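Long-range contact in StAR-related lipid transfer protein 13 (Homo sapiens, PDB 2PSO), which activates GTP hydrolysis by RhoA and perhaps Cdc42, acts as a tumor suppressor, and carries the lipid-binding START domain seen in this chain: residues A85-E97 / R140-L153. Sequence-based numbering, arbitrary orientation.
Sequences APPSVVLNRVLRE and RTWKTDLPKGMCTL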
ATOM      1  N   ALA A  85      -2.000  10.982  15.742  1.00 35.89           N
ATOM      2  CA  ALA A  85      -1.562  12.242  15.166  1.00 31.27           C
ATOM      3  C   ALA A  85      -2.664  12.716  14.215  1.00 29.25           C
ATOM      4  O   ALA A  85      -3.342  11.904  13.590  1.00 29.28           O
ATOM      5  CB  ALA A  85      -0.243  12.053  14.416  1.00 31.23           C
ATOM      6  N   PRO A  86      -2.850  14.035  14.098  1.00 25.04           N
ATOM      7  CA  PRO A  86      -3.873  14.584  13.207  1.00 22.95           C
ATOM      8  C   PRO A  86      -3.512  14.301  11.746  1.00 25.45           C
ATOM      9  O   PRO A  86      -2.338  14.023  11.450  1.00 27.64           O
ATOM     10  CB  PRO A  86      -3.800  16.082  13.483  1.00 22.48           C
ATOM     11  CG  PRO A  86      -2.450  16.303  14.055  1.00 22.00           C
ATOM     12  CD  PRO A  86      -2.074  15.077  14.787  1.00 20.93           C
ATOM     13  N   PRO A  87      -4.506  14.337  10.841  1.00 23.44           N
ATOM     14  CA  PRO A  87      -4.309  13.902   9.461  1.00 22.99           C
ATOM     15  C   PRO A  87      -3.129  14.500   8.728  1.00 24.04           C
ATOM     16  O   PRO A  87      -2.221  13.771   8.331  1.00 25.65           O
ATOM     17  CB  PRO A  87      -5.624  14.277   8.794  1.00 23.76           C
ATOM     18  CG  PRO A  87      -6.629  14.118   9.914  1.00 22.27           C
ATOM     19  CD  PRO A  87      -5.910  14.705  11.090  1.00 23.69           C
ATOM     20  N   SER A  88      -3.121  15.809   8.540  1.00 25.68           N
ATOM     21  CA  SER A  88      -2.036  16.426   7.768  1.00 25.23           C
ATOM     22  C   SER A  88      -0.632  16.072   8.286  1.00 21.77           C
ATOM     23  O   SER A  88       0.299  15.966   7.509  1.00 29.51           O
ATOM     24  CB  SER A  88      -2.207  17.935   7.697  1.00 23.76           C
ATOM     25  OG  SER A  88      -1.775  18.515   8.917  1.00 27.74           O
ATOM     26  N   VAL A  89      -0.470  15.904   9.586  1.00 18.09           N
ATOM     27  CA  VAL A  89       0.787  15.347  10.122  1.00 16.42           C
ATOM     28  C   VAL A  89       1.077  13.954   9.588  1.00 13.92           C
ATOM     29  O   VAL A  89       2.079  13.757   8.924  1.00 19.82           O
ATOM     30  CB  VAL A  89       0.778  15.287  11.668  1.00 14.28           C
ATOM     31  CG1 VAL A  89       2.055  14.640  12.175  1.00  6.81           C
ATOM     32  CG2 VAL A  89       0.584  16.692  12.237  1.00 12.28           C
ATOM     33  N   VAL A  90       0.180  13.006   9.840  1.00 11.59           N
ATOM     34  CA  VAL A  90       0.281  11.659   9.257  1.00 14.36           C
ATOM     35  C   VAL A  90       0.600  11.645   7.759  1.00 15.71           C
ATOM     36  O   VAL A  90       1.329  10.762   7.271  1.00 17.38           O
ATOM     37  CB  VAL A  90      -1.031  10.877   9.439  1.00 13.57           C
ATOM     38  CG1 VAL A  90      -0.834   9.420   9.051  1.00  9.10           C
ATOM     39  CG2 VAL A  90      -1.514  10.999  10.889  1.00 16.82           C
ATOM     40  N   LEU A  91       0.044  12.622   7.038  1.00 12.22           N
ATOM     41  CA  LEU A  91       0.269  12.751   5.626  1.00 11.75           C
ATOM     42  C   LEU A  91       1.724  13.107   5.353  1.00 12.90           C
ATOM     43  O   LEU A  91       2.352  12.542   4.469  1.00 16.95           O
ATOM     44  CB  LEU A  91      -0.700  13.785   5.053  1.00 14.66           C
ATOM     45  CG  LEU A  91      -0.686  14.250   3.578  1.00 13.21           C
ATOM     46  CD1 LEU A  91       0.446  15.179   3.418  1.00 15.89           C
ATOM     47  CD2 LEU A  91      -0.621  13.151   2.533  1.00  2.36           C
ATOM     48  N   ASN A  92       2.273  14.023   6.130  1.00 13.12           N
ATOM     49  CA  ASN A  92       3.645  14.415   5.933  1.00 11.86           C
ATOM     50  C   ASN A  92       4.499  13.218   6.319  1.00 11.08           C
ATOM     51  O   ASN A  92       5.570  12.978   5.735  1.00  9.50           O
ATOM     52  CB  ASN A  92       4.006  15.616   6.800  1.00 15.07           C
ATOM     53  CG  ASN A  92       5.470  16.003   6.652  1.00 22.67           C
ATOM     54  OD1 ASN A  92       5.855  16.568   5.625  1.00 25.31           O
ATOM     55  ND2 ASN A  92       6.313  15.649   7.656  1.00 18.02           N
ATOM     56  N   ARG A  93       4.020  12.440   7.277  1.00  7.69           N
ATOM     57  CA  ARG A  93       4.804  11.310   7.709  1.00 14.16           C
ATOM     58  C   ARG A  93       4.919  10.323   6.571  1.00 19.41           C
ATOM     59  O   ARG A  93       5.981   9.690   6.421  1.00 21.69           O
ATOM     60  CB  ARG A  93       4.195  10.626   8.926  1.00 16.99           C
ATOM     61  CG  ARG A  93       4.993   9.425   9.414  1.00 17.27           C
ATOM     62  CD  ARG A  93       6.490   9.734   9.662  1.00 20.46           C
ATOM     63  NE  ARG A  93       6.726  10.808  10.613  1.00 24.44           N
ATOM     64  CZ  ARG A  93       6.435  10.730  11.908  1.00 27.69           C
ATOM     65  NH1 ARG A  93       6.660  11.751  12.706  1.00 29.33           N
ATOM     66  NH2 ARG A  93       5.893   9.639  12.415  1.00 31.37           N
ATOM     67  N   VAL A  94       3.855  10.184   5.755  1.00 14.48           N
ATOM     68  CA  VAL A  94       3.954   9.235   4.647  1.00 11.54           C
ATOM     69  C   VAL A  94       4.717   9.900   3.489  1.00 11.43           C
ATOM     70  O   VAL A  94       5.484   9.268   2.766  1.00  7.95           O
ATOM     71  CB  VAL A  94       2.587   8.786   4.139  1.00 11.50           C
ATOM     72  CG1 VAL A  94       2.763   7.899   2.929  1.00 12.69           C
ATOM     73  CG2 VAL A  94       1.823   8.073   5.205  1.00  7.26           C
ATOM     74  N   LEU A  95       4.492  11.198   3.324  1.00  6.99           N
ATOM     75  CA  LEU A  95       4.926  11.865   2.135  1.00  5.23           C
ATOM     76  C   LEU A  95       6.400  12.218   2.188  1.00  6.16           C
ATOM     77  O   LEU A  95       7.105  11.969   1.210  1.00  3.79           O
ATOM     78  CB  LEU A  95       4.074  13.106   1.901  1.00  8.29           C
ATOM     79  CG  LEU A  95       4.011  13.738   0.515  1.00  8.03           C
ATOM     80  CD1 LEU A  95       4.289  15.210   0.651  1.00 10.88           C
ATOM     81  CD2 LEU A  95       4.993  13.148  -0.382  1.00  8.23           C
ATOM     82  N   ARG A  96       6.887  12.796   3.295  1.00  8.13           N
ATOM     83  CA  ARG A  96       8.307  13.207   3.336  1.00  7.74           C
ATOM     84  C   ARG A  96       9.167  12.535   4.409  1.00 14.71           C
ATOM     85  O   ARG A  96      10.330  12.898   4.578  1.00 17.21           O
ATOM     86  CB  ARG A  96       8.401  14.696   3.521  1.00  9.34           C
ATOM     87  CG  ARG A  96       7.693  15.531   2.446  1.00 12.52           C
ATOM     88  CD  ARG A  96       8.423  15.428   1.124  1.00  8.80           C
ATOM     89  NE  ARG A  96       7.610  16.072   0.106  1.00 14.33           N
ATOM     90  CZ  ARG A  96       7.746  15.877  -1.202  1.00 13.56           C
ATOM     91  NH1 ARG A  96       6.942  16.520  -2.038  1.00  8.38           N
ATOM     92  NH2 ARG A  96       8.678  15.041  -1.664  1.00 11.38           N
ATOM     93  N   GLU A  97       8.623  11.558   5.135  1.00 16.59           N
ATOM     94  CA  GLU A  97       9.306  11.079   6.330  1.00 19.34           C
ATOM     95  C   GLU A  97       9.367   9.555   6.446  1.00 21.79           C
ATOM     96  O   GLU A  97       9.316   9.008   7.538  1.00 17.82           O
ATOM     97  CB  GLU A  97       8.633  11.645   7.573  1.00 18.23           C
ATOM     98  CG  GLU A  97       8.891  13.112   7.774  1.00 22.22           C
ATOM     99  CD  GLU A  97       8.477  13.603   9.137  1.00 24.90           C
ATOM    100  OE1 GLU A  97       7.400  13.201   9.641  1.00 25.80           O
ATOM    101  OE2 GLU A  97       9.255  14.397   9.710  1.00 30.50           O
ATOM    102  N   ARG A 140       2.918  10.994  -7.893  1.00 23.30           N
ATOM    103  CA  ARG A 140       2.120  11.122  -6.649  1.00 17.69           C
ATOM    104  C   ARG A 140       1.494  12.469  -6.680  1.00 16.69           C
ATOM    105  O   ARG A 140       2.131  13.432  -7.090  1.00 20.05           O
ATOM    106  CB  ARG A 140       2.956  11.155  -5.354  1.00 16.99           C
ATOM    107  CG  ARG A 140       4.243  10.439  -5.370  1.00 20.11           C
ATOM    108  CD  ARG A 140       5.172  11.103  -4.431  1.00 23.71           C
ATOM    109  NE  ARG A 140       5.498  10.277  -3.281  1.00 27.95           N
ATOM    110  CZ  ARG A 140       6.310  10.661  -2.310  1.00 28.07           C
ATOM    111  NH1 ARG A 140       6.546   9.851  -1.295  1.00 31.70           N
ATOM    112  NH2 ARG A 140       6.902  11.847  -2.366  1.00 29.70           N
ATOM    113  N   THR A 141       0.286  12.569  -6.166  1.00 11.08           N
ATOM    114  CA  THR A 141      -0.284  13.852  -5.950  1.00 16.35           C
ATOM    115  C   THR A 141      -0.908  13.762  -4.570  1.00 17.85           C
ATOM    116  O   THR A 141      -1.238  12.672  -4.127  1.00 23.46           O
ATOM    117  CB  THR A 141      -1.303  14.221  -7.093  1.00 21.72           C
ATOM    118  OG1 THR A 141      -2.122  15.334  -6.699  1.00 25.80           O
ATOM    119  CG2 THR A 141      -2.190  13.052  -7.461  1.00 18.54           C
ATOM    120  N   TRP A 142      -1.038  14.870  -3.852  1.00 15.85           N
ATOM    121  CA  TRP A 142      -1.596  14.774  -2.507  1.00 11.88           C
ATOM    122  C   TRP A 142      -2.494  15.947  -2.300  1.00 15.14           C
ATOM    123  O   TRP A 142      -2.411  16.907  -3.045  1.00 12.92           O
ATOM    124  CB  TRP A 142      -0.529  14.736  -1.440  1.00  8.51           C
ATOM    125  CG  TRP A 142       0.446  15.852  -1.503  1.00  9.08           C
ATOM    126  CD1 TRP A 142       0.457  16.960  -0.721  1.00 10.66           C
ATOM    127  CD2 TRP A 142       1.587  15.965  -2.378  1.00 10.76           C
ATOM    128  NE1 TRP A 142       1.517  17.774  -1.063  1.00 10.98           N
ATOM    129  CE2 TRP A 142       2.223  17.191  -2.077  1.00  7.52           C
ATOM    130  CE3 TRP A 142       2.111  15.164  -3.403  1.00  9.47           C
ATOM    131  CZ2 TRP A 142       3.344  17.647  -2.767  1.00  7.58           C
ATOM    132  CZ3 TRP A 142       3.230  15.616  -4.089  1.00 11.06           C
ATOM    133  CH2 TRP A 142       3.842  16.848  -3.759  1.00 10.03           C
ATOM    134  N   LYS A 143      -3.351  15.865  -1.289  1.00 18.18           N
ATOM    135  CA  LYS A 143      -4.441  16.789  -1.156  1.00 24.08           C
ATOM    136  C   LYS A 143      -4.753  16.913   0.329  1.00 27.23           C
ATOM    137  O   LYS A 143      -4.994  15.917   0.975  1.00 29.17           O
ATOM    138  CB  LYS A 143      -5.648  16.229  -1.925  1.00 27.48           C
ATOM    139  CG  LYS A 143      -6.774  17.224  -2.266  1.00 30.64           C
ATOM    140  CD  LYS A 143      -6.731  17.678  -3.726  1.00 33.14           C
ATOM    141  N   THR A 144      -4.741  18.131   0.870  1.00 34.00           N
ATOM    142  CA  THR A 144      -4.977  18.349   2.302  1.00 37.15           C
ATOM    143  C   THR A 144      -6.196  19.192   2.638  1.00 39.93           C
ATOM    144  O   THR A 144      -6.502  19.356   3.812  1.00 42.53           O
ATOM    145  CB  THR A 144      -3.782  19.019   2.971  1.00 37.58           C
ATOM    146  OG1 THR A 144      -3.228  19.974   2.069  1.00 39.23           O
ATOM    147  CG2 THR A 144      -2.706  17.991   3.296  1.00 42.78           C
ATOM    148  N   ASP A 145      -6.886  19.726   1.627  1.00 42.64           N
ATOM    149  CA  ASP A 145      -8.085  20.557   1.859  1.00 44.17           C
ATOM    150  C   ASP A 145      -9.397  19.922   1.401  1.00 42.53           C
ATOM    151  O   ASP A 145     -10.257  20.594   0.825  1.00 42.22           O
ATOM    152  CB  ASP A 145      -7.939  21.944   1.220  1.00 47.69           C
ATOM    153  CG  ASP A 145      -7.764  21.890  -0.307  1.00 52.97           C
ATOM    154  OD1 ASP A 145      -7.737  20.777  -0.899  1.00 55.49           O
ATOM    155  OD2 ASP A 145      -7.644  22.981  -0.918  1.00 53.80           O
ATOM    156  N   LEU A 146      -9.546  18.630   1.658  1.00 40.36           N
ATOM    157  CA  LEU A 146     -10.750  17.910   1.284  1.00 40.44           C
ATOM    158  C   LEU A 146     -11.799  18.080   2.376  1.00 41.52           C
ATOM    159  O   LEU A 146     -11.460  18.429   3.502  1.00 41.73           O
ATOM    160  CB  LEU A 146     -10.422  16.431   1.081  1.00 40.58           C
ATOM    161  CG  LEU A 146      -9.764  16.109  -0.258  1.00 39.68           C
ATOM    162  CD1 LEU A 146      -9.517  14.623  -0.381  1.00 40.13           C
ATOM    163  CD2 LEU A 146     -10.621  16.611  -1.400  1.00 38.85           C
ATOM    164  N   PRO A 147     -13.084  17.851   2.050  1.00 43.27           N
ATOM    165  CA  PRO A 147     -14.109  18.003   3.082  1.00 43.42           C
ATOM    166  C   PRO A 147     -13.867  17.103   4.296  1.00 43.38           C
ATOM    167  O   PRO A 147     -13.206  16.072   4.178  1.00 41.47           O
ATOM    168  CB  PRO A 147     -15.405  17.596   2.364  1.00 42.84           C
ATOM    169  CG  PRO A 147     -14.961  16.825   1.143  1.00 43.82           C
ATOM    170  CD  PRO A 147     -13.666  17.467   0.749  1.00 44.27           C
ATOM    171  N   LYS A 148     -14.384  17.534   5.448  1.00 44.07           N
ATOM    172  CA  LYS A 148     -14.357  16.776   6.699  1.00 43.13           C
ATOM    173  C   LYS A 148     -12.957  16.443   7.207  1.00 44.45           C
ATOM    174  O   LYS A 148     -12.766  15.378   7.787  1.00 45.15           O
ATOM    175  CB  LYS A 148     -15.213  15.502   6.589  1.00 43.14           C
ATOM    176  CG  LYS A 148     -16.722  15.724   6.755  1.00 43.15           C
ATOM    177  N   GLY A 149     -11.987  17.336   6.975  1.00 45.93           N
ATOM    178  CA  GLY A 149     -10.597  17.170   7.463  1.00 46.86           C
ATOM    179  C   GLY A 149      -9.745  16.065   6.825  1.00 48.06           C
ATOM    180  O   GLY A 149      -8.674  15.694   7.339  1.00 47.03           O
ATOM    181  N   MET A 150     -10.222  15.550   5.696  1.00 47.62           N
ATOM    182  CA  MET A 150      -9.605  14.433   4.980  1.00 46.46           C
ATOM    183  C   MET A 150      -8.321  14.793   4.245  1.00 41.73           C
ATOM    184  O   MET A 150      -8.227  15.843   3.627  1.00 40.63           O
ATOM    185  CB  MET A 150     -10.599  13.958   3.932  1.00 51.50           C
ATOM    186  CG  MET A 150     -11.588  12.934   4.398  1.00 55.80           C
ATOM    187  SD  MET A 150     -11.004  11.349   3.799  1.00 63.06           S
ATOM    188  CE  MET A 150     -10.444  11.768   2.147  1.00 59.57           C
ATOM    189  N   CYS A 151      -7.340  13.906   4.265  1.00 37.60           N
ATOM    190  CA  CYS A 151      -6.209  14.064   3.351  1.00 35.57           C
ATOM    191  C   CYS A 151      -6.004  12.817   2.543  1.00 31.39           C
ATOM    192  O   CYS A 151      -6.401  11.740   2.970  1.00 33.92           O
ATOM    193  CB  CYS A 151      -4.922  14.346   4.094  1.00 40.67           C
ATOM    194  SG  CYS A 151      -5.066  15.662   5.238  1.00 46.03           S
ATOM    195  N   THR A 152      -5.360  12.955   1.388  1.00 25.97           N
ATOM    196  CA  THR A 152      -5.140  11.825   0.489  1.00 22.20           C
ATOM    197  C   THR A 152      -3.815  11.937  -0.175  1.00 21.49           C
ATOM    198  O   THR A 152      -3.400  13.018  -0.612  1.00 22.98           O
ATOM    199  CB  THR A 152      -6.159  11.752  -0.695  1.00 24.05           C
ATOM    200  OG1 THR A 152      -6.074  12.939  -1.522  1.00 19.99           O
ATOM    201  CG2 THR A 152      -7.565  11.566  -0.199  1.00 25.12           C
ATOM    202  N   LEU A 153      -3.161  10.802  -0.309  1.00 19.46           N
ATOM    203  CA  LEU A 153      -1.995  10.757  -1.167  1.00 17.81           C
ATOM    204  C   LEU A 153      -2.244   9.647  -2.212  1.00 13.88           C
ATOM    205  O   LEU A 153      -2.588   8.540  -1.858  1.00 22.27           O
ATOM    206  CB  LEU A 153      -0.723  10.562  -0.308  1.00  9.50           C
ATOM    207  CG  LEU A 153       0.533  10.111  -1.066  1.00 14.96           C
ATOM    208  CD1 LEU A 153       0.975  11.033  -2.213  1.00  8.51           C
ATOM    209  CD2 LEU A 153       1.691   9.809  -0.132  1.00 16.70           C
TER
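Leu95 sets one methyl against each of two flat groups of strand 140-143. Its CD1 lies over one face of the Trp142 indole, 4.1 Å from the centroid of the five-membered ring and 14° off the normal, which meets the geometry of a CH-pi contact. Its other methyl, CD2, faces two steeply inclined guanidinium groups, over the centre of that of Arg96 and displaced toward the rim of that of Arg140. At the edge of the Arg140 guanidinium, in its plane, is Arg96 NH2, 3.7 Å from Arg140 NH2. Glu119 on strand 118-125 forms salt bridges with both arginines, which probably accounts for their closeness. Arg96 also brings NH1 to 3.6 Å from Trp142 CH2, its guanidinium plane perpendicular to the indole. A weak hydrogen bond, 3.3 Å from Arg140 NH1 to Leu95 O, ties the Arg140 side chain to the helix backbone.

Around Leu153 and Cys151, the packing is apolar. With CG anti to its backbone N (chi1 176°), Leu91 reaches Leu153 CB through CD2, at 3.8 Å, and the two side chains cross nearly at right angles. Val94 CG1 touches Leu153 CD2, while Pro87 CB rests 3.9 Å from Cys151 SG. Helix 87-96 runs nearly parallel to strand 151-153, their axes 12° apart, and antiparallel to strand 140-143. It thus lies lengthwise along an antiparallel beta-hairpin of the curved mixed sheet, an alpha-on-beta layer of the helix-grip START fold.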